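Long-range contacts in ADP-ribosyltransferase (Staphylococcus aureus, PDB 1OJQ), which probably transfers an ADP-ribose unit from NAD to a target protein, as a C3-type bacterial mono-ADP-ribosyltransferase: residues I95-L106 and L118-M126; P184-S193 and I204-K212. All coordinates share one frame; numbering follows the deposited sequence.

How the interactions relate
The two contacts follow one another along the chain: interaction 1 closes at residue 126, and interaction 2 opens at residue 184. Their centres lie about 19 Å apart. Interaction 1 pairs helix 100-106 and the loop before it with helix 116-126, about 21 Å from the centre of the chain; interaction 2 is the hairpin of strands 187-196 and 203-209, nearer the centre, within the five-stranded mixed sheet. They meet where helix 116-126 packs on the hairpin: Met126 reaches Val191 and Ile205, and Asn123 bonds to Val194. Both belong to the ADP-ribosyltransferase exoenzyme family region, the helices flanking a sheet whose outermost strands, 81-87 and 130-133, carry NAD-binding residues.

Interaction 1. Residues I95-L106 and L118-M126; sequences ITGFTREDLHML and LVSKLNNLM
Phe98 and Leu122 form the dense part of this contact. Leu122 CD2 stands 3.7 Å from the Phe98 ring centroid, 13° off the normal, a CH-pi contact; Asp102 CB lies over the opposite face, and Leu125 CD1 and Lys121 CG border the edge. With its CG anti to the backbone N (chi1 -160°), Phe98 swings its ring between the helices. Flexible Met126 bends at its thioether so that CE meets Ile95 CD1 at 3.8 Å, while Leu118 CD1 lies against Met105 CB and Leu106 N. The axes of helices 100-106 and 118-126 approach to 11.0 Å, their N-to-C directions 138° apart, roughly antiparallel at a slant; Thr99 and Asp102 close a capping box at the start of the first. The Asp102 carboxylate, which accepts from Thr99 N in the box, also forms a salt bridge: extended Lys121 brings NZ 2.7 Å from Asp102 OD2 on its syn side, across the plane from Thr99 N. Glycine suits the positive-phi position of the type II turn Ile95-Phe98 and lets Leu125 CD1 pack 3.4 Å from Gly97 C. Toward solvent, waters mediate: one links Gly97 O to Lys121 NZ, another that NZ to Asp102 OD1, a third Thr96 O to Leu125 O.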
loop_
_atom_site.group_PDB
_atom_site.type_symbol
_atom_site.label_atom_id
_atom_site.label_comp_id
_atom_site.label_asym_id
_atom_site.label_seq_id
_atom_site.Cartn_x
_atom_site.Cartn_y
_atom_site.Cartn_z
ATOM N N ILE A 95 2.360 15.307 7.281
ATOM C CA ILE A 95 3.012 15.959 6.154
ATOM C C ILE A 95 3.552 17.324 6.540
ATOM O O ILE A 95 2.770 18.226 6.865
ATOM C CB ILE A 95 2.032 16.163 4.984
ATOM C CG1 ILE A 95 1.374 14.890 4.465
ATOM C CG2 ILE A 95 2.752 16.926 3.880
ATOM C CD1 ILE A 95 2.347 13.808 4.047
ATOM N N THR A 96 4.860 17.539 6.517
ATOM C CA THR A 96 5.357 18.839 6.963
ATOM C C THR A 96 4.809 20.014 6.165
ATOM O O THR A 96 4.792 19.914 4.938
ATOM C CB THR A 96 6.902 18.883 6.845
ATOM O OG1 THR A 96 7.449 17.894 7.711
ATOM C CG2 THR A 96 7.395 20.253 7.262
ATOM N N GLY A 97 4.416 21.108 6.799
ATOM C CA GLY A 97 3.859 22.304 6.241
ATOM C C GLY A 97 2.357 22.235 5.985
ATOM O O GLY A 97 1.786 23.283 5.664
ATOM N N PHE A 98 1.743 21.057 6.109
ATOM C CA PHE A 98 0.294 20.895 5.948
ATOM C C PHE A 98 -0.319 20.896 7.343
ATOM O O PHE A 98 -0.234 19.898 8.063
ATOM C CB PHE A 98 -0.089 19.629 5.182
ATOM C CG PHE A 98 -1.503 19.735 4.616
ATOM C CD1 PHE A 98 -1.750 20.544 3.523
ATOM C CD2 PHE A 98 -2.552 19.041 5.196
ATOM C CE1 PHE A 98 -3.032 20.644 2.989
ATOM C CE2 PHE A 98 -3.828 19.122 4.654
ATOM C CZ PHE A 98 -4.074 19.923 3.555
ATOM N N THR A 99 -0.904 22.041 7.734
ATOM C CA THR A 99 -1.181 22.224 9.154
ATOM C C THR A 99 -2.467 21.533 9.582
ATOM O O THR A 99 -3.265 21.102 8.752
ATOM C CB THR A 99 -1.290 23.725 9.510
ATOM O OG1 THR A 99 -2.529 24.215 8.987
ATOM C CG2 THR A 99 -0.176 24.494 8.832
ATOM N N ARG A 100 -2.658 21.440 10.899
ATOM C CA ARG A 100 -3.947 20.930 11.371
ATOM C C ARG A 100 -5.115 21.718 10.802
ATOM O O ARG A 100 -6.164 21.158 10.486
ATOM C CB ARG A 100 -4.005 20.998 12.902
ATOM C CG ARG A 100 -5.393 20.715 13.474
ATOM C CD ARG A 100 -5.732 19.230 13.304
ATOM N NE ARG A 100 -7.075 18.932 13.803
ATOM C CZ ARG A 100 -8.180 18.899 13.057
ATOM N NH1 ARG A 100 -8.179 19.146 11.750
ATOM N NH2 ARG A 100 -9.355 18.609 13.616
ATOM N N GLU A 101 -4.956 23.045 10.678
ATOM C CA GLU A 101 -6.072 23.823 10.121
ATOM C C GLU A 101 -6.230 23.556 8.633
ATOM O O GLU A 101 -7.365 23.551 8.151
ATOM C CB GLU A 101 -5.903 25.325 10.368
ATOM C CG GLU A 101 -7.190 26.095 10.101
ATOM C CD GLU A 101 -8.272 25.796 11.128
ATOM O OE1 GLU A 101 -9.381 26.358 10.973
ATOM O OE2 GLU A 101 -8.066 25.029 12.091
ATOM N N ASP A 102 -5.124 23.341 7.906
ATOM C CA ASP A 102 -5.236 22.927 6.511
ATOM C C ASP A 102 -6.097 21.663 6.417
ATOM O O ASP A 102 -6.998 21.574 5.581
ATOM C CB ASP A 102 -3.889 22.663 5.848
ATOM C CG ASP A 102 -3.048 23.915 5.688
ATOM O OD1 ASP A 102 -3.630 25.018 5.580
ATOM O OD2 ASP A 102 -1.803 23.775 5.673
ATOM N N LEU A 103 -5.797 20.712 7.302
ATOM C CA LEU A 103 -6.545 19.457 7.296
ATOM C C LEU A 103 -8.008 19.681 7.646
ATOM O O LEU A 103 -8.908 19.062 7.061
ATOM C CB LEU A 103 -5.934 18.494 8.315
ATOM C CG LEU A 103 -6.385 17.039 8.220
ATOM C CD1 LEU A 103 -6.166 16.506 6.811
ATOM C CD2 LEU A 103 -5.634 16.190 9.240
ATOM N N HIS A 104 -8.196 20.556 8.646
ATOM C CA HIS A 104 -9.568 20.859 9.057
ATOM C C HIS A 104 -10.362 21.445 7.895
ATOM O O HIS A 104 -11.500 21.048 7.635
ATOM C CB HIS A 104 -9.571 21.833 10.238
ATOM C CG HIS A 104 -10.946 22.343 10.572
ATOM N ND1 HIS A 104 -11.921 21.540 11.128
ATOM C CD2 HIS A 104 -11.484 23.579 10.445
ATOM C CE1 HIS A 104 -13.013 22.278 11.318
ATOM N NE2 HIS A 104 -12.777 23.520 10.910
ATOM N N MET A 105 -9.733 22.392 7.197
ATOM C CA MET A 105 -10.404 23.008 6.044
ATOM C C MET A 105 -10.554 22.017 4.889
ATOM O O MET A 105 -11.551 22.065 4.168
ATOM C CB MET A 105 -9.654 24.249 5.570
ATOM C CG MET A 105 -9.636 25.353 6.633
ATOM S SD MET A 105 -8.828 26.844 6.024
ATOM C CE MET A 105 -7.106 26.344 5.960
ATOM N N LEU A 106 -9.566 21.137 4.720
ATOM C CA LEU A 106 -9.651 20.140 3.650
ATOM C C LEU A 106 -10.911 19.290 3.783
ATOM O O LEU A 106 -11.590 18.981 2.791
ATOM C CB LEU A 106 -8.409 19.236 3.643
ATOM C CG LEU A 106 -8.305 18.279 2.439
ATOM C CD1 LEU A 106 -8.277 19.047 1.123
ATOM C CD2 LEU A 106 -7.081 17.379 2.548
ATOM N N LEU A 118 -6.059 23.838 -1.592
ATOM C CA LEU A 118 -5.429 23.002 -0.568
ATOM C C LEU A 118 -4.783 21.779 -1.201
ATOM O O LEU A 118 -3.731 21.344 -0.748
ATOM C CB LEU A 118 -6.450 22.604 0.496
ATOM C CG LEU A 118 -6.838 23.711 1.489
ATOM C CD1 LEU A 118 -8.084 23.287 2.261
ATOM C CD2 LEU A 118 -5.706 24.039 2.437
ATOM N N VAL A 119 -5.408 21.225 -2.256
ATOM C CA VAL A 119 -4.779 20.054 -2.904
ATOM C C VAL A 119 -3.514 20.516 -3.620
ATOM O O VAL A 119 -2.520 19.798 -3.673
ATOM C CB VAL A 119 -5.727 19.345 -3.881
ATOM C CG1 VAL A 119 -5.053 18.166 -4.571
ATOM C CG2 VAL A 119 -6.967 18.890 -3.133
ATOM N N SER A 120 -3.576 21.740 -4.154
ATOM C CA SER A 120 -2.374 22.317 -4.749
ATOM C C SER A 120 -1.280 22.470 -3.715
ATOM O O SER A 120 -0.093 22.216 -3.963
ATOM C CB SER A 120 -2.706 23.660 -5.402
ATOM O OG SER A 120 -3.310 23.396 -6.660
ATOM N N LYS A 121 -1.658 22.887 -2.506
ATOM C CA LYS A 121 -0.667 22.977 -1.429
ATOM C C LYS A 121 -0.040 21.620 -1.148
ATOM O O LYS A 121 1.174 21.452 -0.960
ATOM C CB LYS A 121 -1.338 23.531 -0.156
ATOM C CG LYS A 121 -0.369 23.759 0.988
ATOM C CD LYS A 121 -0.965 24.579 2.126
ATOM C CE LYS A 121 0.124 24.977 3.113
ATOM N NZ LYS A 121 -0.420 25.705 4.289
ATOM N N LEU A 122 -0.891 20.589 -1.098
ATOM C CA LEU A 122 -0.414 19.231 -0.828
ATOM C C LEU A 122 0.619 18.817 -1.878
ATOM O O LEU A 122 1.675 18.268 -1.563
ATOM C CB LEU A 122 -1.570 18.235 -0.815
ATOM C CG LEU A 122 -2.319 17.990 0.495
ATOM C CD1 LEU A 122 -3.483 17.036 0.230
ATOM C CD2 LEU A 122 -1.420 17.425 1.591
ATOM N N ASN A 123 0.314 19.074 -3.142
ATOM C CA ASN A 123 1.246 18.746 -4.215
ATOM C C ASN A 123 2.572 19.453 -4.004
ATOM O O ASN A 123 3.685 18.974 -4.148
ATOM C CB ASN A 123 0.647 19.158 -5.565
ATOM C CG ASN A 123 1.642 18.865 -6.678
ATOM O OD1 ASN A 123 1.717 17.701 -7.092
ATOM N ND2 ASN A 123 2.395 19.848 -7.139
ATOM N N ASN A 124 2.445 20.734 -3.627
ATOM C CA ASN A 124 3.658 21.519 -3.411
ATOM C C ASN A 124 4.461 20.959 -2.244
ATOM O O ASN A 124 5.695 20.976 -2.292
ATOM C CB ASN A 124 3.322 22.998 -3.177
ATOM C CG ASN A 124 4.560 23.734 -2.683
ATOM O OD1 ASN A 124 4.791 23.837 -1.479
ATOM N ND2 ASN A 124 5.339 24.212 -3.645
ATOM N N LEU A 125 3.821 20.432 -1.212
ATOM C CA LEU A 125 4.470 19.876 -0.032
ATOM C C LEU A 125 4.854 18.399 -0.154
ATOM O O LEU A 125 5.700 17.927 0.625
ATOM C CB LEU A 125 3.554 20.029 1.194
ATOM C CG LEU A 125 3.239 21.488 1.552
ATOM C CD1 LEU A 125 2.253 21.522 2.713
ATOM C CD2 LEU A 125 4.528 22.246 1.849
ATOM N N MET A 126 4.260 17.655 -1.099
ATOM C CA MET A 126 4.658 16.243 -1.157
ATOM C C MET A 126 5.450 15.884 -2.412
ATOM O O MET A 126 6.153 14.857 -2.404
ATOM C CB MET A 126 3.410 15.358 -1.040
ATOM C CG MET A 126 2.578 15.646 0.201
ATOM S SD MET A 126 1.176 14.483 0.254
ATOM C CE MET A 126 2.095 12.936 0.384
HETATM O O HOH W 1 6.304 18.460 3.319
HETATM O O HOH W 2 2.575 25.607 5.251
HETATM O O HOH W 3 -3.207 26.988 3.773
#

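Interaction 2. Residues P184-S193 and I204-K212; sequences PRGTEYAVGS and IITAVVFKK
Tyr189 touches Ala207 through one ring atom, CD1, which lies 3.6 Å from Ala207 CB, while the rest of the ring leads away from strand 204-209. The small methyl permits this close approach; the hydroxyl, at the far end of the ring, is hydrogen-bonded to that of Tyr91. Next to it Val191 and Ile205 cross at a slant, with CG1 of the valine 3.8 Å from CG2 of the isoleucine, branched side chains suited to a buried strand surface. Ala190, Val208, Ser193 and Thr206 line the other face. One water bonds to the hydroxyls of Ser193 and Thr206 and donates to Ile204 O. At the more exposed end, Glu188, extended beyond CG, sets its carboxylate nearly perpendicular to the Phe210 ring (83° between planes), OE1 3.5 Å from Phe210 CD2. Lys212 curls back, bent at chi3 and chi4, laying CE 3.4 Å from Arg185 O, while a water connects its NZ to Gly186 O.

Paired antiparallel bonds between Ala190 and Val208 hold the hairpin in register. Toward Ser193 a classic beta bulge places Gly192 and Ser193 opposite Thr206, whose O accepts a 2.8 Å bond from Gly192 N and a weak one from Ser193 N. Strand 130-133 flanks 187-196 and strand 152-158 flanks 203-209, while Pro184 and Arg185 rest on helix 59-73, where Arg185 forms a salt bridge with Asp69.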
loop_
_atom_site.group_PDB
_atom_site.type_symbol
_atom_site.label_atom_id
_atom_site.label_comp_id
_atom_site.label_asym_id
_atom_site.label_seq_id
_atom_site.Cartn_x
_atom_site.Cartn_y
_atom_site.Cartn_z
ATOM N N PRO A 184 7.062 -5.490 0.868
ATOM C CA PRO A 184 8.024 -5.621 1.942
ATOM C C PRO A 184 7.974 -4.456 2.924
ATOM O O PRO A 184 7.649 -3.323 2.573
ATOM C CB PRO A 184 9.383 -5.514 1.229
ATOM C CG PRO A 184 9.107 -5.977 -0.156
ATOM C CD PRO A 184 7.689 -5.594 -0.462
ATOM N N ARG A 185 8.345 -4.779 4.152
ATOM C CA ARG A 185 8.556 -3.726 5.140
ATOM C C ARG A 185 9.659 -2.805 4.632
ATOM O O ARG A 185 10.588 -3.220 3.952
ATOM C CB ARG A 185 8.879 -4.304 6.508
ATOM C CG ARG A 185 10.196 -5.094 6.571
ATOM C CD ARG A 185 10.254 -5.797 7.927
ATOM N NE ARG A 185 11.483 -6.553 8.115
ATOM C CZ ARG A 185 12.537 -6.088 8.766
ATOM N NH1 ARG A 185 12.497 -4.859 9.285
ATOM N NH2 ARG A 185 13.627 -6.828 8.905
ATOM N N GLY A 186 9.533 -1.517 4.957
ATOM C CA GLY A 186 10.577 -0.579 4.571
ATOM C C GLY A 186 10.425 -0.116 3.128
ATOM O O GLY A 186 11.376 0.351 2.492
ATOM N N THR A 187 9.208 -0.239 2.603
ATOM C CA THR A 187 8.906 0.262 1.267
ATOM C C THR A 187 9.063 1.777 1.242
ATOM O O THR A 187 8.616 2.480 2.139
ATOM C CB THR A 187 7.490 -0.167 0.819
ATOM O OG1 THR A 187 7.506 -1.569 0.478
ATOM C CG2 THR A 187 7.045 0.564 -0.435
ATOM N N GLU A 188 9.709 2.265 0.181
ATOM C CA GLU A 188 9.836 3.699 -0.018
ATOM C C GLU A 188 9.190 4.109 -1.329
ATOM O O GLU A 188 9.366 3.386 -2.316
ATOM C CB GLU A 188 11.308 4.119 -0.083
ATOM C CG GLU A 188 12.077 3.747 1.177
ATOM C CD GLU A 188 13.570 3.981 0.937
ATOM O OE1 GLU A 188 14.162 3.207 0.150
ATOM O OE2 GLU A 188 14.079 4.937 1.555
ATOM N N TYR A 189 8.506 5.248 -1.325
ATOM C CA TYR A 189 7.929 5.745 -2.578
ATOM C C TYR A 189 8.217 7.242 -2.686
ATOM O O TYR A 189 8.203 7.920 -1.653
ATOM C CB TYR A 189 6.436 5.471 -2.679
ATOM C CG TYR A 189 5.591 5.926 -1.515
ATOM C CD1 TYR A 189 4.943 7.160 -1.544
ATOM C CD2 TYR A 189 5.449 5.112 -0.396
ATOM C CE1 TYR A 189 4.165 7.569 -0.470
ATOM C CE2 TYR A 189 4.673 5.522 0.679
ATOM C CZ TYR A 189 4.042 6.751 0.622
ATOM O OH TYR A 189 3.270 7.169 1.689
ATOM N N ALA A 190 8.496 7.650 -3.916
ATOM C CA ALA A 190 8.785 9.026 -4.281
ATOM C C ALA A 190 7.561 9.620 -4.984
ATOM O O ALA A 190 7.169 9.141 -6.037
ATOM C CB ALA A 190 10.006 9.152 -5.171
ATOM N N VAL A 191 6.982 10.640 -4.359
ATOM C CA VAL A 191 5.727 11.185 -4.864
ATOM C C VAL A 191 5.962 12.013 -6.121
ATOM O O VAL A 191 6.806 12.903 -6.123
ATOM C CB VAL A 191 5.042 12.039 -3.779
ATOM C CG1 VAL A 191 3.846 12.755 -4.394
ATOM C CG2 VAL A 191 4.631 11.151 -2.613
ATOM N N GLY A 192 5.227 11.739 -7.190
ATOM C CA GLY A 192 5.256 12.473 -8.439
ATOM C C GLY A 192 4.290 13.651 -8.421
ATOM O O GLY A 192 4.618 14.756 -8.869
ATOM N N SER A 193 3.073 13.430 -7.908
ATOM C CA SER A 193 2.078 14.494 -7.930
ATOM C C SER A 193 0.941 14.180 -6.963
ATOM O O SER A 193 0.755 13.029 -6.590
ATOM C CB SER A 193 1.464 14.636 -9.328
ATOM O OG SER A 193 0.707 13.483 -9.714
ATOM N N ILE A 204 -5.757 12.069 -5.399
ATOM C CA ILE A 204 -4.864 11.007 -5.863
ATOM C C ILE A 204 -3.402 11.425 -5.733
ATOM O O ILE A 204 -2.938 12.424 -6.300
ATOM C CB ILE A 204 -5.214 10.625 -7.313
ATOM C CG1 ILE A 204 -6.689 10.214 -7.496
ATOM C CG2 ILE A 204 -4.283 9.530 -7.830
ATOM C CD1 ILE A 204 -6.993 9.637 -8.859
ATOM N N ILE A 205 -2.649 10.659 -4.945
ATOM C CA ILE A 205 -1.217 10.843 -4.773
ATOM C C ILE A 205 -0.513 9.781 -5.614
ATOM O O ILE A 205 -0.651 8.594 -5.306
ATOM C CB ILE A 205 -0.775 10.717 -3.299
ATOM C CG1 ILE A 205 -1.552 11.648 -2.365
ATOM C CG2 ILE A 205 0.739 10.902 -3.172
ATOM C CD1 ILE A 205 -1.418 11.365 -0.888
ATOM N N THR A 206 0.172 10.188 -6.680
ATOM C CA THR A 206 0.839 9.239 -7.570
ATOM C C THR A 206 2.309 9.170 -7.198
ATOM O O THR A 206 2.925 10.220 -7.011
ATOM C CB THR A 206 0.709 9.632 -9.044
ATOM O OG1 THR A 206 -0.688 9.694 -9.393
ATOM C CG2 THR A 206 1.397 8.589 -9.920
ATOM N N ALA A 207 2.876 7.983 -7.040
ATOM C CA ALA A 207 4.262 7.860 -6.597
ATOM C C ALA A 207 4.953 6.644 -7.211
ATOM O O ALA A 207 4.315 5.697 -7.687
ATOM C CB ALA A 207 4.301 7.765 -5.070
ATOM N N VAL A 208 6.276 6.657 -7.170
ATOM C CA VAL A 208 7.080 5.544 -7.662
ATOM C C VAL A 208 7.836 4.844 -6.535
ATOM O O VAL A 208 8.593 5.493 -5.817
ATOM C CB VAL A 208 8.088 6.066 -8.701
ATOM C CG1 VAL A 208 8.894 4.919 -9.291
ATOM C CG2 VAL A 208 7.308 6.818 -9.767
ATOM N N VAL A 209 7.617 3.536 -6.411
ATOM C CA VAL A 209 8.302 2.742 -5.388
ATOM C C VAL A 209 9.718 2.384 -5.808
ATOM O O VAL A 209 9.997 2.059 -6.964
ATOM C CB VAL A 209 7.510 1.441 -5.120
ATOM C CG1 VAL A 209 8.317 0.402 -4.358
ATOM C CG2 VAL A 209 6.220 1.730 -4.347
ATOM N N PHE A 210 10.658 2.428 -4.878
ATOM C CA PHE A 210 12.030 2.006 -5.106
ATOM C C PHE A 210 12.064 0.473 -5.126
ATOM O O PHE A 210 11.474 -0.152 -4.240
ATOM C CB PHE A 210 12.968 2.516 -4.022
ATOM C CG PHE A 210 13.373 3.978 -4.089
ATOM C CD1 PHE A 210 12.903 4.815 -5.088
ATOM C CD2 PHE A 210 14.237 4.504 -3.134
ATOM C CE1 PHE A 210 13.285 6.149 -5.137
ATOM C CE2 PHE A 210 14.614 5.839 -3.176
ATOM C CZ PHE A 210 14.123 6.669 -4.166
ATOM N N LYS A 211 12.707 -0.125 -6.108
ATOM C CA LYS A 211 12.795 -1.582 -6.145
ATOM C C LYS A 211 13.483 -2.129 -4.900
ATOM O O LYS A 211 14.491 -1.603 -4.408
ATOM C CB LYS A 211 13.573 -2.002 -7.388
ATOM C CG LYS A 211 13.634 -3.507 -7.648
ATOM C CD LYS A 211 14.093 -3.634 -9.097
ATOM C CE LYS A 211 13.664 -4.893 -9.803
ATOM N NZ LYS A 211 14.675 -5.226 -10.855
ATOM N N LYS A 212 12.904 -3.237 -4.415
ATOM C CA LYS A 212 13.479 -4.004 -3.329
ATOM C C LYS A 212 13.624 -5.477 -3.724
ATOM O O LYS A 212 14.550 -6.110 -3.179
ATOM C CB LYS A 212 12.653 -3.934 -2.032
ATOM C CG LYS A 212 12.861 -2.616 -1.300
ATOM C CD LYS A 212 11.943 -2.463 -0.106
ATOM C CE LYS A 212 12.467 -3.154 1.138
ATOM N NZ LYS A 212 13.830 -2.723 1.542
ATOM O OXT LYS A 212 12.817 -5.963 -4.550
HETATM O O HOH W 4 13.823 -0.258 1.907
HETATM O O HOH W 5 10.964 0.339 -1.561
HETATM O O HOH W 6 -1.801 12.177 -8.840
#